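Long-range contacts in O-ureido-L-serine synthase (Streptomyces lavendulae, PDB 3X44), which uses pyridoxal 5'-phosphate to join hydroxyurea to O-acetyl-L-serine, giving O-ureido-L-serine for D-cycloserine biosynthesis, and also makes L-cysteine from sulfide: residues Ser28-Glu34 with Thr284-Leu290; Gly12-Ile16 with Glu159-Phe164; Thr246-Ser251 with Gly267-Ala271; Ile7-Ile11 with Met80-Arg85; Phe164-Leu169 with Arg193-Arg197. The protein carries 1 engineered substitution. All blocks are in the same frame, centred on the assembly; numbering follows the deposited sequence.

Overall arrangement
Interaction 1 pairs two neighbouring parallel strands, 28-33 and 285-290, of the larger sheet. Interactions 2, 3 and 5 touch it, their centres about 11 to 13 Å from its own. Helix 147-164 of interaction 2 runs into the loop of interaction 5, and the two share F164. Helix 264-278 of interaction 3 leads to strand 285-290. Interaction 4 lies farther off, its centre about 26 Å from that of interaction 1, though its segment 7-11 runs directly into 12-16 of interaction 2. Along the chain, interactions 2 and 4 cross, while 3 and 5 nest within the loop closed by interaction 1. Sequence-distant parts thus build one cofactor-binding fold, and interactions 2, 4 and 5 touch the second subunit.

Interaction 1. Residues Ser28-Glu34 with Thr284-Leu290; sequences SVYVKVE and TVLLAML
S28-V33 and V285-L290 run side by side as parallel strands, their axes 4.5 Å apart at closest and 26° from parallel. Seven backbone hydrogen bonds join the segments, from S28 N to T284 O through to E34 N to L290 O. The bond from Y30 N to L286 O is 2.8 Å long and nearly straight, at 173°. Side chains alternate between two faces. On one face, V31 meets L290. V31 CB lies 3.6 Å from L290 CG, while both methyls of L290 spread over the valine, CD1 toward its CG2 and CD2 toward its CG1. On the other face, a chi1 of -178° sets V285 CG1 anti to the backbone N, where it meets the edge of the Y30 ring, 3.8 Å from Y30 CD1. The strands are neighbours inside the mixed sheet of this type II PLP enzyme, in the cysteine synthase family. F164 makes an edge-to-face contact with Y30. K32 and M289 lie side by side and point the same way, with K32 CB 3.8 Å from M289 SD. K32 CD still touches M289 SD. Beyond it the chain leads away, and NZ forms a salt bridge with E159. The side chain of M289 is about 4 Å from that of T181, a residue that binds pyridoxal phosphate. E34 CG comes within 4.1 Å of M289 CE, while E34 OE1 hydrogen-bonds with T14 OG1 and OE2 forms a salt bridge with R45.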
# COMPACT_ATOMS: atom_id res chain seq x y z
N SER A 28 24.15 -0.40 -8.68
CA SER A 28 22.92 0.14 -8.13
C SER A 28 22.93 -0.14 -6.64
O SER A 28 23.14 -1.27 -6.21
CB SER A 28 21.69 -0.53 -8.76
OG SER A 28 21.49 -0.12 -10.10
N VAL A 29 22.72 0.90 -5.84
CA VAL A 29 22.69 0.75 -4.40
C VAL A 29 21.33 1.19 -3.90
O VAL A 29 20.90 2.31 -4.16
CB VAL A 29 23.78 1.60 -3.71
CG1 VAL A 29 23.71 1.42 -2.20
CG2 VAL A 29 25.16 1.19 -4.22
N TYR A 30 20.66 0.29 -3.19
CA TYR A 30 19.34 0.58 -2.64
C TYR A 30 19.48 0.63 -1.13
O TYR A 30 20.40 0.04 -0.57
CB TYR A 30 18.36 -0.51 -3.05
CG TYR A 30 17.94 -0.47 -4.51
CD1 TYR A 30 18.65 -1.19 -5.47
CD2 TYR A 30 16.82 0.26 -4.91
CE1 TYR A 30 18.25 -1.19 -6.80
CE2 TYR A 30 16.42 0.26 -6.25
CZ TYR A 30 17.13 -0.46 -7.19
OH TYR A 30 16.72 -0.48 -8.50
N VAL A 31 18.58 1.34 -0.46
CA VAL A 31 18.63 1.46 0.99
C VAL A 31 17.25 1.29 1.64
O VAL A 31 16.25 1.79 1.12
CB VAL A 31 19.23 2.84 1.42
CG1 VAL A 31 20.69 2.91 1.04
CG2 VAL A 31 18.47 3.99 0.75
N LYS A 32 17.20 0.55 2.75
CA LYS A 32 15.95 0.34 3.49
C LYS A 32 15.90 1.43 4.55
O LYS A 32 16.76 1.49 5.44
CB LYS A 32 15.93 -1.04 4.15
CG LYS A 32 14.52 -1.52 4.55
CD LYS A 32 14.35 -3.04 4.38
CE LYS A 32 12.97 -3.53 4.84
NZ LYS A 32 11.82 -2.85 4.14
N VAL A 33 14.90 2.30 4.43
CA VAL A 33 14.73 3.43 5.33
C VAL A 33 13.81 3.16 6.51
O VAL A 33 12.61 3.45 6.46
CB VAL A 33 14.20 4.64 4.54
CG1 VAL A 33 14.45 5.93 5.31
CG2 VAL A 33 14.87 4.69 3.18
N GLU A 34 14.38 2.61 7.58
CA GLU A 34 13.64 2.27 8.79
C GLU A 34 13.17 3.48 9.60
O GLU A 34 12.44 3.32 10.58
CB GLU A 34 14.51 1.36 9.66
CG GLU A 34 14.81 0.01 9.01
CD GLU A 34 13.56 -0.82 8.79
OE1 GLU A 34 13.37 -1.33 7.66
OE2 GLU A 34 12.77 -0.96 9.74
N THR A 284 26.03 -5.08 -10.72
CA THR A 284 25.93 -5.47 -9.32
C THR A 284 24.92 -4.61 -8.55
O THR A 284 24.99 -3.37 -8.59
CB THR A 284 27.30 -5.37 -8.63
OG1 THR A 284 28.20 -6.33 -9.20
CG2 THR A 284 27.18 -5.62 -7.13
N VAL A 285 23.99 -5.26 -7.87
CA VAL A 285 22.97 -4.57 -7.08
C VAL A 285 23.17 -4.85 -5.59
O VAL A 285 23.30 -6.01 -5.17
CB VAL A 285 21.54 -5.01 -7.48
CG1 VAL A 285 20.52 -4.23 -6.66
CG2 VAL A 285 21.32 -4.78 -8.97
N LEU A 286 23.18 -3.79 -4.78
CA LEU A 286 23.38 -3.92 -3.35
C LEU A 286 22.29 -3.24 -2.54
O LEU A 286 21.75 -2.23 -2.96
CB LEU A 286 24.73 -3.32 -2.95
CG LEU A 286 25.95 -3.83 -3.71
CD1 LEU A 286 26.26 -2.92 -4.90
CD2 LEU A 286 27.13 -3.88 -2.75
N LEU A 287 21.97 -3.82 -1.38
CA LEU A 287 20.97 -3.27 -0.48
C LEU A 287 21.59 -3.01 0.89
O LEU A 287 22.19 -3.91 1.48
CB LEU A 287 19.80 -4.24 -0.32
CG LEU A 287 18.75 -3.83 0.71
CD1 LEU A 287 18.00 -2.59 0.19
CD2 LEU A 287 17.78 -4.98 0.97
N ALA A 288 21.42 -1.79 1.39
CA ALA A 288 21.96 -1.39 2.68
C ALA A 288 20.86 -0.95 3.65
O ALA A 288 19.93 -0.23 3.27
CB ALA A 288 22.96 -0.25 2.51
N MET A 289 20.97 -1.38 4.90
CA MET A 289 20.00 -1.03 5.93
C MET A 289 20.33 0.33 6.55
O MET A 289 21.49 0.60 6.87
CB MET A 289 20.00 -2.07 7.05
CG MET A 289 19.58 -3.46 6.62
SD MET A 289 17.83 -3.53 6.22
CE MET A 289 17.08 -3.15 7.82
N LEU A 290 19.32 1.17 6.71
CA LEU A 290 19.47 2.47 7.35
C LEU A 290 18.54 2.34 8.56
O LEU A 290 17.33 2.58 8.48
CB LEU A 290 18.99 3.60 6.42
CG LEU A 290 19.45 3.64 4.96
CD1 LEU A 290 19.07 4.98 4.37
CD2 LEU A 290 20.96 3.40 4.84

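Interaction 2. Residues Gly12-Ile16 with Glu159-Phe164; sequences GRTPI and EILADF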
# COMPACT_ATOMS: atom_id res chain seq x y z
N GLY A 12 6.72 -1.29 10.50
CA GLY A 12 7.17 -2.15 9.42
C GLY A 12 6.83 -1.59 8.06
O GLY A 12 6.49 -0.41 7.93
N ARG A 13 6.94 -2.43 7.03
CA ARG A 13 6.65 -2.06 5.66
C ARG A 13 7.33 -0.75 5.27
O ARG A 13 6.69 0.19 4.80
CB ARG A 13 5.13 -1.95 5.45
CG ARG A 13 4.43 -3.29 5.51
CD ARG A 13 2.91 -3.14 5.46
NE ARG A 13 2.45 -2.03 6.30
CZ ARG A 13 2.10 -2.15 7.58
NH1 ARG A 13 2.17 -3.32 8.19
NH2 ARG A 13 1.70 -1.08 8.25
N THR A 14 8.64 -0.69 5.48
CA THR A 14 9.40 0.51 5.16
C THR A 14 9.87 0.51 3.71
O THR A 14 10.16 -0.53 3.13
CB THR A 14 10.62 0.65 6.06
OG1 THR A 14 11.44 -0.52 5.95
CG2 THR A 14 10.18 0.81 7.51
N PRO A 15 9.96 1.70 3.11
CA PRO A 15 10.40 1.81 1.73
C PRO A 15 11.87 1.50 1.51
O PRO A 15 12.70 1.68 2.40
CB PRO A 15 10.07 3.26 1.34
CG PRO A 15 9.94 4.00 2.61
CD PRO A 15 9.64 3.01 3.71
N ILE A 16 12.16 0.99 0.32
CA ILE A 16 13.52 0.71 -0.10
C ILE A 16 13.66 1.62 -1.31
O ILE A 16 12.84 1.57 -2.24
CB ILE A 16 13.72 -0.76 -0.52
CG1 ILE A 16 13.72 -1.67 0.71
CG2 ILE A 16 15.06 -0.93 -1.25
CD1 ILE A 16 13.85 -3.14 0.37
N GLU A 159 9.62 -8.05 3.25
CA GLU A 159 9.53 -6.80 2.49
C GLU A 159 10.67 -6.74 1.48
O GLU A 159 10.49 -6.34 0.33
CB GLU A 159 9.63 -5.60 3.44
CG GLU A 159 8.47 -5.49 4.43
CD GLU A 159 8.83 -4.69 5.66
OE1 GLU A 159 9.67 -3.77 5.56
OE2 GLU A 159 8.28 -4.99 6.74
N ILE A 160 11.86 -7.16 1.92
CA ILE A 160 13.04 -7.16 1.07
C ILE A 160 12.85 -8.13 -0.10
O ILE A 160 13.06 -7.77 -1.26
CB ILE A 160 14.31 -7.54 1.87
CG1 ILE A 160 14.70 -6.38 2.79
CG2 ILE A 160 15.46 -7.90 0.92
CD1 ILE A 160 15.79 -6.72 3.83
N LEU A 161 12.45 -9.36 0.21
CA LEU A 161 12.25 -10.37 -0.83
C LEU A 161 11.14 -10.01 -1.81
O LEU A 161 11.26 -10.27 -3.01
CB LEU A 161 11.96 -11.72 -0.19
CG LEU A 161 13.16 -12.38 0.49
CD1 LEU A 161 12.69 -13.51 1.40
CD2 LEU A 161 14.13 -12.91 -0.57
N ALA A 162 10.06 -9.42 -1.30
CA ALA A 162 8.94 -9.03 -2.15
C ALA A 162 9.37 -7.94 -3.12
O ALA A 162 9.05 -7.99 -4.31
CB ALA A 162 7.77 -8.53 -1.29
N ASP A 163 10.10 -6.95 -2.61
CA ASP A 163 10.56 -5.85 -3.43
C ASP A 163 11.55 -6.28 -4.52
O ASP A 163 11.56 -5.72 -5.61
CB ASP A 163 11.22 -4.78 -2.56
CG ASP A 163 10.22 -3.82 -1.96
OD1 ASP A 163 9.03 -3.86 -2.33
OD2 ASP A 163 10.62 -3.01 -1.10
N PHE A 164 12.37 -7.28 -4.21
CA PHE A 164 13.36 -7.75 -5.17
C PHE A 164 12.97 -9.01 -5.93
O PHE A 164 13.77 -9.53 -6.71
CB PHE A 164 14.70 -7.96 -4.46
CG PHE A 164 15.50 -6.70 -4.30
CD1 PHE A 164 15.54 -6.04 -3.08
CD2 PHE A 164 16.19 -6.16 -5.38
CE1 PHE A 164 16.24 -4.85 -2.94
CE2 PHE A 164 16.91 -4.97 -5.25
CZ PHE A 164 16.93 -4.31 -4.03
O HOH W 1 10.54 -3.06 1.43
O HOH W 2 9.90 -0.39 -0.96
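E159 lays its carboxylate against the backbone of R13 and T14. The two oxygens divide the amides between them. R13 N bonds to OE2 of E159 at 2.9 Å, and T14 N bonds to OE1 of E159 at 3.2 Å. Both donors approach from above the carboxylate plane, 63° and 59° out of it, so the group presents its flat side to the loop. The E159 chain runs extended beyond CG, which carries the carboxylate out from the helix to these amides. E159 OE1 also forms salt bridges with K32 and R45. These amides and the two cations would be expected to favour the ionised carboxylate. D163, one helical turn on, reaches the loop through water. One water lies 2.7 Å from D163 OD2 and 2.9 Å from I16 N, bridging the two. I16 also touches the helix directly. Its CD1 sits 3.6 Å from D163 OD2 and 4.1 Å from I160 CG1, the two isoleucine side chains crossing at about a right angle. The T14 hydroxyl turns to E34 and K32. The contact joins the C-terminal part of helix 147-164 to the chain leading into strand 16-18. I16 and I160 both pack on L287 of strand 285-290 and on K32 of strand 28-33. L3 of the second subunit packs against I16, D163 and F164.

Interaction 3. Residues Thr246-Ser251 with Gly267-Ala271; sequences TARDTS and GATVA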
# COMPACT_ATOMS: atom_id res chain seq x y z
N THR A 246 34.40 7.46 8.69
CA THR A 246 33.92 7.22 7.34
C THR A 246 32.40 7.11 7.36
O THR A 246 31.71 7.62 6.48
CB THR A 246 34.49 5.91 6.77
OG1 THR A 246 35.91 6.00 6.68
CG2 THR A 246 33.92 5.65 5.39
N ALA A 247 31.88 6.42 8.37
CA ALA A 247 30.44 6.23 8.52
C ALA A 247 29.74 7.57 8.68
O ALA A 247 28.71 7.84 8.04
CB ALA A 247 30.15 5.34 9.74
N ARG A 248 30.30 8.40 9.55
CA ARG A 248 29.78 9.73 9.84
C ARG A 248 29.75 10.58 8.58
O ARG A 248 28.77 11.27 8.29
CB ARG A 248 30.66 10.40 10.91
CG ARG A 248 30.03 11.57 11.63
CD ARG A 248 30.21 12.87 10.85
NE ARG A 248 31.57 13.07 10.37
CZ ARG A 248 32.52 13.72 11.05
NH1 ARG A 248 32.26 14.23 12.24
NH2 ARG A 248 33.73 13.86 10.53
N ASP A 249 30.83 10.52 7.82
CA ASP A 249 30.95 11.28 6.58
C ASP A 249 29.97 10.77 5.52
O ASP A 249 29.45 11.54 4.72
CB ASP A 249 32.37 11.19 6.03
CG ASP A 249 33.38 11.95 6.88
OD1 ASP A 249 34.59 11.79 6.63
OD2 ASP A 249 32.96 12.70 7.78
N THR A 250 29.71 9.47 5.54
CA THR A 250 28.79 8.88 4.57
C THR A 250 27.35 9.27 4.89
O THR A 250 26.52 9.44 3.98
CB THR A 250 28.98 7.36 4.52
OG1 THR A 250 30.36 7.07 4.27
CG2 THR A 250 28.15 6.75 3.42
N SER A 251 27.04 9.42 6.17
CA SER A 251 25.70 9.83 6.59
C SER A 251 25.49 11.27 6.11
O SER A 251 24.40 11.64 5.66
CB SER A 251 25.57 9.78 8.11
OG SER A 251 24.53 10.63 8.56
N GLY A 267 25.10 5.40 7.94
CA GLY A 267 26.20 5.83 7.10
C GLY A 267 27.22 4.71 6.97
O GLY A 267 27.91 4.59 5.95
N ALA A 268 27.32 3.89 8.00
CA ALA A 268 28.28 2.78 8.00
C ALA A 268 27.94 1.75 6.93
O ALA A 268 28.79 1.42 6.10
CB ALA A 268 28.32 2.12 9.38
N THR A 269 26.71 1.25 6.95
CA THR A 269 26.27 0.25 5.98
C THR A 269 26.41 0.75 4.54
O THR A 269 26.91 0.04 3.68
CB THR A 269 24.80 -0.18 6.23
OG1 THR A 269 23.95 0.96 6.12
CG2 THR A 269 24.65 -0.79 7.61
N VAL A 270 25.97 1.98 4.29
CA VAL A 270 26.09 2.55 2.96
C VAL A 270 27.55 2.62 2.54
O VAL A 270 27.90 2.28 1.40
CB VAL A 270 25.48 3.96 2.90
CG1 VAL A 270 25.77 4.60 1.54
CG2 VAL A 270 23.99 3.87 3.16
N ALA A 271 28.41 3.08 3.46
CA ALA A 271 29.84 3.20 3.22
C ALA A 271 30.41 1.86 2.80
O ALA A 271 31.14 1.75 1.81
CB ALA A 271 30.55 3.70 4.49
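A247 and A268 bring the two helices together by van der Waals contact of their small side chains. A247 CB is 3.7 Å from A268 CB, and also touches the backbone of A268. T250 buries the most surface in this contact. Its CG2, anti to the backbone N, projects at the second helix and meets V270 CG1 at 3.7 Å. The same methyl and T250 CB rest on the carbonyl oxygen of G267. T250 OG1 lies 3.4 Å from the methyl of A271, and T246 CG2 touches that methyl from the preceding turn. No classical hydrogen bond crosses the interface. The one polar link is a CA-H...O contact, with G267 CA 3.4 Å from A247 O. G267 has no side chain, and its CA packs directly against A247 O and the backbone of S251. Within the first helix, T250 OG1 donates to T246 O at 2.6 Å. T250 N reaches the same oxygen from the opposite face of its plane. With OG1 held there, beside the backbone N, CG2 is directed at the neighbouring helix. The axes pass 7.5 Å apart at an angle of 94°, a nearly perpendicular crossing of helices 244-257 and 264-278. A268 and A271 also pack on M242 of strand 238-242, while T269 and V270 face strand 285-290. Helix 264-278 thus lies between helix 244-257 and the larger sheet, and its S265 binds pyridoxal phosphate.

Interaction 4. Residues Ile7-Ile11 with Met80-Arg85; sequences ILDTI and MVAAAR
L8 reaches from the short 3-10 segment to the last turns of helix 73-85. Its CB points at the helix, and CG, anti to the carbonyl carbon (chi1 -50°), comes 4.0 Å from A84 CB. There the side chain forks. The CD2 branch drops onto the helix surface, 3.8 Å from A84 CB and 4.1 Å from V81 CA, with M80 CE at its margin. The CD1 branch runs to R85. It lies 3.5 Å from R85 CG and close to CD as well, so the leucine touches the aliphatic part of the arginine. It also lies at the edge of the guanidinium, near its plane. The arginine chain bends at chi3, and its NH2 forms a salt bridge with E55. I7 and I11 extend the contact on the two flanks of L8. I7 CG2 meets A84 CB at 4.3 Å. I11 CD1 meets M80 CE at the same 4.3 Å. Within the 3-10 segment, I7 O accepts from both T10 N and T10 OG1, the hydroxyl at 2.7 Å in the carbonyl plane. V81 and R85 pack in turn on helix 43-56, and I7 and M80 touch E258 and G259 of the second subunit. No hydrogen bond or salt bridge joins the two segments. The N-terminal chain is therefore held to helix 73-85 by apolar burial, while the charged end of R85 finds its partner on helix 43-56.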
# COMPACT_ATOMS: atom_id res chain seq x y z
N ILE A 7 -1.39 3.23 16.37
CA ILE A 7 -0.17 3.73 15.75
C ILE A 7 0.80 2.56 15.55
O ILE A 7 1.65 2.58 14.64
CB ILE A 7 0.49 4.82 16.64
CG1 ILE A 7 1.73 5.39 15.95
CG2 ILE A 7 0.87 4.24 18.00
CD1 ILE A 7 1.41 6.30 14.77
N LEU A 8 0.66 1.53 16.37
CA LEU A 8 1.54 0.36 16.27
C LEU A 8 1.25 -0.45 15.00
O LEU A 8 2.03 -1.33 14.63
CB LEU A 8 1.38 -0.54 17.50
CG LEU A 8 1.49 0.09 18.89
CD1 LEU A 8 1.49 -1.02 19.95
CD2 LEU A 8 2.75 0.94 19.00
N ASP A 9 0.13 -0.16 14.34
CA ASP A 9 -0.23 -0.88 13.13
C ASP A 9 0.50 -0.31 11.91
O ASP A 9 0.33 -0.80 10.79
CB ASP A 9 -1.75 -0.85 12.90
CG ASP A 9 -2.52 -1.53 14.03
OD1 ASP A 9 -1.97 -2.47 14.64
OD2 ASP A 9 -3.67 -1.13 14.30
N THR A 10 1.30 0.72 12.13
CA THR A 10 2.06 1.35 11.05
C THR A 10 3.51 0.91 11.12
O THR A 10 4.34 1.39 10.35
CB THR A 10 2.02 2.89 11.14
OG1 THR A 10 2.78 3.33 12.27
CG2 THR A 10 0.58 3.38 11.26
N ILE A 11 3.81 0.01 12.04
CA ILE A 11 5.17 -0.48 12.19
C ILE A 11 5.52 -1.45 11.05
O ILE A 11 4.73 -2.32 10.68
CB ILE A 11 5.36 -1.19 13.56
CG1 ILE A 11 5.46 -0.13 14.66
CG2 ILE A 11 6.61 -2.07 13.53
CD1 ILE A 11 5.47 -0.69 16.07
N MET A 80 7.54 3.79 23.40
CA MET A 80 6.41 4.06 22.51
C MET A 80 5.34 2.97 22.56
O MET A 80 4.14 3.27 22.61
CB MET A 80 6.91 4.23 21.08
CG MET A 80 5.85 4.72 20.12
SD MET A 80 6.28 4.43 18.41
CE MET A 80 6.72 2.69 18.41
N VAL A 81 5.76 1.71 22.51
CA VAL A 81 4.82 0.60 22.57
C VAL A 81 4.13 0.60 23.94
O VAL A 81 2.92 0.41 24.04
CB VAL A 81 5.54 -0.76 22.37
CG1 VAL A 81 4.60 -1.90 22.73
CG2 VAL A 81 6.02 -0.90 20.92
N ALA A 82 4.91 0.83 24.98
CA ALA A 82 4.37 0.86 26.34
C ALA A 82 3.32 1.96 26.47
O ALA A 82 2.23 1.73 27.02
CB ALA A 82 5.50 1.07 27.34
N ALA A 83 3.63 3.14 25.95
CA ALA A 83 2.70 4.26 26.02
C ALA A 83 1.42 3.95 25.25
O ALA A 83 0.33 4.34 25.65
CB ALA A 83 3.35 5.53 25.47
N ALA A 84 1.55 3.24 24.14
CA ALA A 84 0.39 2.90 23.33
C ALA A 84 -0.44 1.75 23.90
O ALA A 84 -1.67 1.77 23.84
CB ALA A 84 0.83 2.56 21.91
N ARG A 85 0.24 0.77 24.48
CA ARG A 85 -0.44 -0.41 24.99
C ARG A 85 -0.78 -0.43 26.48
O ARG A 85 -1.39 -1.40 26.96
CB ARG A 85 0.36 -1.65 24.60
CG ARG A 85 0.28 -1.96 23.12
CD ARG A 85 1.03 -3.23 22.75
NE ARG A 85 0.20 -4.43 22.89
CZ ARG A 85 -0.75 -4.79 22.04
NH1 ARG A 85 -1.03 -4.04 20.97
NH2 ARG A 85 -1.45 -5.89 22.26

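Interaction 5. Residues Phe164-Leu169 with Arg193-Arg197; sequences FAGKRL and RPEVR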
# COMPACT_ATOMS: atom_id res chain seq x y z
N PHE A 164 12.37 -7.28 -4.21
CA PHE A 164 13.36 -7.75 -5.17
C PHE A 164 12.97 -9.01 -5.93
O PHE A 164 13.77 -9.53 -6.71
CB PHE A 164 14.70 -7.96 -4.46
CG PHE A 164 15.50 -6.70 -4.30
CD1 PHE A 164 15.54 -6.04 -3.08
CD2 PHE A 164 16.19 -6.16 -5.38
CE1 PHE A 164 16.24 -4.85 -2.94
CE2 PHE A 164 16.91 -4.97 -5.25
CZ PHE A 164 16.93 -4.31 -4.03
N ALA A 165 11.75 -9.48 -5.73
CA ALA A 165 11.28 -10.68 -6.42
C ALA A 165 11.34 -10.45 -7.93
O ALA A 165 10.82 -9.46 -8.43
CB ALA A 165 9.86 -11.03 -6.00
N GLY A 166 11.99 -11.37 -8.63
CA GLY A 166 12.11 -11.26 -10.07
C GLY A 166 13.17 -10.25 -10.49
O GLY A 166 13.32 -9.96 -11.68
N LYS A 167 13.90 -9.72 -9.51
CA LYS A 167 14.94 -8.73 -9.77
C LYS A 167 16.32 -9.13 -9.25
O LYS A 167 16.44 -10.00 -8.39
CB LYS A 167 14.55 -7.39 -9.15
CG LYS A 167 13.40 -6.70 -9.87
CD LYS A 167 12.75 -5.66 -8.98
CE LYS A 167 11.33 -5.36 -9.45
NZ LYS A 167 11.27 -5.05 -10.90
N ARG A 168 17.35 -8.48 -9.77
CA ARG A 168 18.72 -8.78 -9.37
C ARG A 168 19.10 -8.18 -8.02
O ARG A 168 18.87 -6.99 -7.76
CB ARG A 168 19.69 -8.29 -10.43
CG ARG A 168 21.16 -8.36 -10.01
CD ARG A 168 22.09 -8.42 -11.21
NE ARG A 168 23.48 -8.57 -10.80
CZ ARG A 168 24.52 -8.42 -11.62
NH1 ARG A 168 24.31 -8.12 -12.90
NH2 ARG A 168 25.76 -8.56 -11.16
N LEU A 169 19.68 -9.01 -7.16
CA LEU A 169 20.16 -8.59 -5.84
C LEU A 169 21.40 -9.43 -5.56
O LEU A 169 21.34 -10.66 -5.54
CB LEU A 169 19.10 -8.84 -4.75
CG LEU A 169 19.54 -8.44 -3.34
CD1 LEU A 169 19.87 -6.95 -3.30
CD2 LEU A 169 18.43 -8.76 -2.33
N ARG A 193 17.12 -16.89 -1.36
CA ARG A 193 18.13 -16.38 -2.28
C ARG A 193 19.55 -16.60 -1.76
O ARG A 193 20.26 -15.64 -1.44
CB ARG A 193 17.88 -14.88 -2.56
CG ARG A 193 16.43 -14.55 -2.93
CD ARG A 193 16.25 -13.11 -3.44
NE ARG A 193 17.10 -12.84 -4.60
CZ ARG A 193 16.80 -11.98 -5.58
NH1 ARG A 193 15.66 -11.29 -5.55
NH2 ARG A 193 17.64 -11.83 -6.59
N PRO A 194 19.97 -17.87 -1.67
CA PRO A 194 21.31 -18.23 -1.18
C PRO A 194 22.46 -17.60 -1.96
O PRO A 194 23.60 -17.58 -1.49
CB PRO A 194 21.33 -19.76 -1.25
CG PRO A 194 20.26 -20.12 -2.21
CD PRO A 194 19.20 -19.06 -2.06
N GLU A 195 22.18 -17.08 -3.15
CA GLU A 195 23.21 -16.46 -3.97
C GLU A 195 23.61 -15.09 -3.43
O GLU A 195 24.74 -14.64 -3.64
CB GLU A 195 22.72 -16.31 -5.42
CG GLU A 195 23.21 -17.39 -6.35
CD GLU A 195 22.27 -18.57 -6.41
OE1 GLU A 195 21.43 -18.72 -5.48
OE2 GLU A 195 22.35 -19.36 -7.38
N VAL A 196 22.68 -14.43 -2.75
CA VAL A 196 22.93 -13.11 -2.17
C VAL A 196 24.02 -13.19 -1.10
O VAL A 196 23.97 -14.04 -0.21
CB VAL A 196 21.65 -12.53 -1.52
CG1 VAL A 196 21.95 -11.17 -0.91
CG2 VAL A 196 20.54 -12.41 -2.56
N ARG A 197 25.00 -12.29 -1.18
CA ARG A 197 26.08 -12.25 -0.21
C ARG A 197 25.65 -11.42 0.99
O ARG A 197 25.30 -10.25 0.86
CB ARG A 197 27.35 -11.63 -0.83
CG ARG A 197 28.13 -12.59 -1.73
CD ARG A 197 29.60 -12.20 -1.85
NE ARG A 197 30.40 -12.70 -0.74
CZ ARG A 197 30.92 -13.92 -0.67
NH1 ARG A 197 30.73 -14.78 -1.66
NH2 ARG A 197 31.63 -14.28 0.39
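R193, the first residue to leave the helical path after helix 180-192, carries most of the contact with F164-L169. Its guanidinium turns edge-on to two backbone carbonyls. NH1 and NH2 grip K167 O end-on. The bond from R193 NH2 to K167 O is 2.8 Å long and 160° at the hydrogen, and the one from R193 NH1 to K167 O is longer, at 3.2 Å. NH1 also donates to F164 O at 2.8 Å, from above that carbonyl plane. K167 N reaches F164 O from the opposite face, closing a type II beta turn from F164 to K167. The arginine therefore binds both carbonyls at the ends of the turn, and these three bonds hold its guanidinium in place. The bend at chi3 (58°) swings the group round to them. L169 CB sits over one face of the guanidinium, offset toward its rim, 3.8 Å from R193 NH2. L169 goes on to lay CD1 over the centre of the F164 ring, 3.9 Å above its plane. The two segments are loops at the same end of the larger sheet. One joins helix 147-164 to strand 171-174, and the other joins helix 180-192 to strand 197-203, neighbouring parallel strands. R193 starts a type I turn through P194 and E195, closed by V196 N on R193 O. V196 then points back at the first loop. Its CG2 lies 3.5 Å from L169 O and 4.2 Å from L169 CG. R197 begins the next strand, hydrogen-bonding through its backbone to D170 and F172, and forms a salt bridge with D238.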